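Local coordinates for DHHA1 domain protein (Clostridium perfringens, PDB 3KEW) that probably removes wrongly attached amino acids from tRNA, as a zinc-binding relative of the editing domain of alanyl-tRNA synthetase, at residues 100-105 / 191-196. Numbering follows the deposited sequence.
With ZN (zinc ion), chain C.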
loop_
_atom_site.group_PDB
_atom_site.type_symbol
_atom_site.label_atom_id
_atom_site.label_comp_id
_atom_site.label_asym_id
_atom_site.label_seq_id
_atom_site.Cartn_x
_atom_site.Cartn_y
_atom_site.Cartn_z
ATOM N N GLY A 100 -3.106 -7.945 -0.085
ATOM C CA GLY A 100 -4.272 -8.823 -0.185
ATOM C C GLY A 100 -4.972 -8.759 -1.540
ATOM O O GLY A 100 -5.250 -9.796 -2.148
ATOM N N GLN A 101 -5.224 -7.541 -2.022
ATOM C CA GLN A 101 -5.746 -7.328 -3.374
ATOM C C GLN A 101 -4.837 -7.894 -4.465
ATOM O O GLN A 101 -5.316 -8.611 -5.344
ATOM C CB GLN A 101 -6.016 -5.850 -3.638
ATOM C CG GLN A 101 -6.530 -5.556 -5.051
ATOM C CD GLN A 101 -5.440 -5.027 -5.944
ATOM O OE1 GLN A 101 -4.813 -4.027 -5.612
ATOM N NE2 GLN A 101 -5.188 -5.707 -7.074
ATOM N N HIS A 102 -3.546 -7.565 -4.411
ATOM C CA HIS A 102 -2.567 -8.064 -5.394
ATOM C C HIS A 102 -2.517 -9.595 -5.437
ATOM O O HIS A 102 -2.392 -10.201 -6.512
ATOM C CB HIS A 102 -1.155 -7.556 -5.058
ATOM C CG HIS A 102 -0.874 -6.161 -5.512
ATOM N ND1 HIS A 102 0.241 -5.836 -6.251
ATOM C CD2 HIS A 102 -1.541 -4.999 -5.303
ATOM C CE1 HIS A 102 0.242 -4.536 -6.495
ATOM N NE2 HIS A 102 -0.827 -4.006 -5.931
ATOM N N LEU A 103 -2.558 -10.199 -4.251
ATOM C CA LEU A 103 -2.519 -11.654 -4.103
ATOM C C LEU A 103 -3.721 -12.343 -4.759
ATOM O O LEU A 103 -3.554 -13.274 -5.562
ATOM C CB LEU A 103 -2.398 -12.036 -2.619
ATOM C CG LEU A 103 -2.310 -13.530 -2.294
ATOM C CD1 LEU A 103 -1.086 -14.177 -2.939
ATOM C CD2 LEU A 103 -2.307 -13.738 -0.784
ATOM N N LEU A 104 -4.917 -11.863 -4.431
ATOM C CA LEU A 104 -6.172 -12.372 -4.991
ATOM C C LEU A 104 -6.199 -12.211 -6.499
ATOM O O LEU A 104 -6.497 -13.169 -7.225
ATOM C CB LEU A 104 -7.381 -11.646 -4.386
ATOM C CG LEU A 104 -7.839 -12.019 -2.980
ATOM C CD1 LEU A 104 -8.923 -11.032 -2.489
ATOM C CD2 LEU A 104 -8.347 -13.458 -2.880
ATOM N N SER A 105 -5.844 -11.010 -6.960
ATOM C CA SER A 105 -5.781 -10.703 -8.382
ATOM C C SER A 105 -4.869 -11.698 -9.106
ATOM O O SER A 105 -5.246 -12.234 -10.150
ATOM C CB SER A 105 -5.295 -9.263 -8.596
ATOM O OG SER A 105 -6.323 -8.346 -8.242
ATOM N N ASP A 191 3.176 -12.875 -9.453
ATOM C CA ASP A 191 2.692 -11.633 -10.064
ATOM C C ASP A 191 3.747 -10.519 -10.027
ATOM O O ASP A 191 4.630 -10.518 -9.175
ATOM C CB ASP A 191 1.415 -11.177 -9.340
ATOM C CG ASP A 191 0.389 -10.548 -10.275
ATOM O OD1 ASP A 191 0.316 -10.926 -11.468
ATOM O OD2 ASP A 191 -0.369 -9.674 -9.799
ATOM N N LEU A 192 3.642 -9.579 -10.964
ATOM C CA LEU A 192 4.567 -8.455 -11.082
ATOM C C LEU A 192 3.799 -7.298 -11.698
ATOM O O LEU A 192 3.446 -7.340 -12.881
ATOM C CB LEU A 192 5.738 -8.845 -11.990
ATOM C CG LEU A 192 7.013 -8.009 -12.133
ATOM C CD1 LEU A 192 8.068 -8.864 -12.800
ATOM C CD2 LEU A 192 6.806 -6.754 -12.960
ATOM N N ASN A 193 3.537 -6.311 -10.879
ATOM C CA ASN A 193 2.754 -5.097 -11.335
ATOM C C ASN A 193 3.450 -3.739 -10.882
ATOM O O ASN A 193 4.005 -3.636 -9.824
ATOM C CB ASN A 193 1.332 -5.121 -10.757
ATOM C CG ASN A 193 0.589 -6.414 -11.048
ATOM O OD1 ASN A 193 -0.054 -6.561 -12.085
ATOM N ND2 ASN A 193 0.657 -7.346 -10.113
ATOM N N ALA A 194 3.173 -2.728 -11.674
ATOM C CA ALA A 194 3.610 -1.402 -11.299
ATOM C C ALA A 194 2.665 -0.928 -10.208
ATOM O O ALA A 194 1.443 -0.991 -10.364
ATOM C CB ALA A 194 3.588 -0.464 -12.497
ATOM N N CYS A 195 3.244 -0.507 -9.088
ATOM C CA CYS A 195 2.473 -0.074 -7.925
ATOM C C CYS A 195 3.275 0.902 -7.072
ATOM O O CYS A 195 4.448 0.667 -6.795
ATOM C CB CYS A 195 2.049 -1.279 -7.067
ATOM S SG CYS A 195 0.981 -0.814 -5.715
ATOM N N CYS A 196 2.614 1.980 -6.654
ATOM C CA CYS A 196 3.172 2.994 -5.755
ATOM C C CYS A 196 2.804 2.723 -4.298
ATOM O O CYS A 196 3.024 3.571 -3.422
ATOM C CB CYS A 196 2.638 4.384 -6.132
ATOM S SG CYS A 196 3.185 4.976 -7.731
HETATM ZN ZN ZN C . -1.336 -1.792 -6.248
HETATM O O HOH W 1 -3.354 -2.643 -7.018
HETATM O O HOH W 2 1.906 -7.670 -7.531
HETATM O O HOH W 3 -0.983 -1.901 -8.453
HETATM O O HOH W 4 -2.276 0.376 -6.731
#
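His-102 and Cys-195 meet at a zinc ion, the metal centre of a fold related to the editing domains of threonyl- and alanyl-tRNA synthetases. His-102 sits on helix 88-112, one turn after His-98, whose NE2 also binds the zinc; this HxxxH spacing puts both imidazoles on one helix face, and Cys-195, just past strand 191-194, adds a sulfur ligand from across the contact. The His-102 side chain has CG beside the backbone N (chi1 -81°), which carries the ring off the helix until NE2 lies 2.3 Å from the zinc. From the other segment Cys-195 extends its SG away from its backbone N (chi1 -175°) to meet the metal at 2.6 Å. The sulfur stands obliquely to the imidazole, 3.7 Å from His-102 NE2; the zinc joins the two, and no hydrogen bond runs directly between the segments. Three waters bring the zinc to six ligands: one donates to Gln-101 OE1, while another donates to Ala-194 O, so each segment also steadies a metal-bound water.

Histidine suits its place because its second nitrogen can donate while the first binds metal. A separate water in the imidazole plane accepts from His-102 ND1 at 2.8 Å and from Asn-193 ND2, bridging helix to strand; with the zinc on NE2, this helps fix the ring's rotation. The amide of Asn-193 stands perpendicular to that ring, and its NH2 has two hydrogens, one for the water and one for Asp-191, whose carboxylate can also pair through OD1 with Arg-172. Asn-193 ND2 donates to Asp-191 OD2 at 2.6 Å, meeting the carboxylate from above, 70° out of its plane.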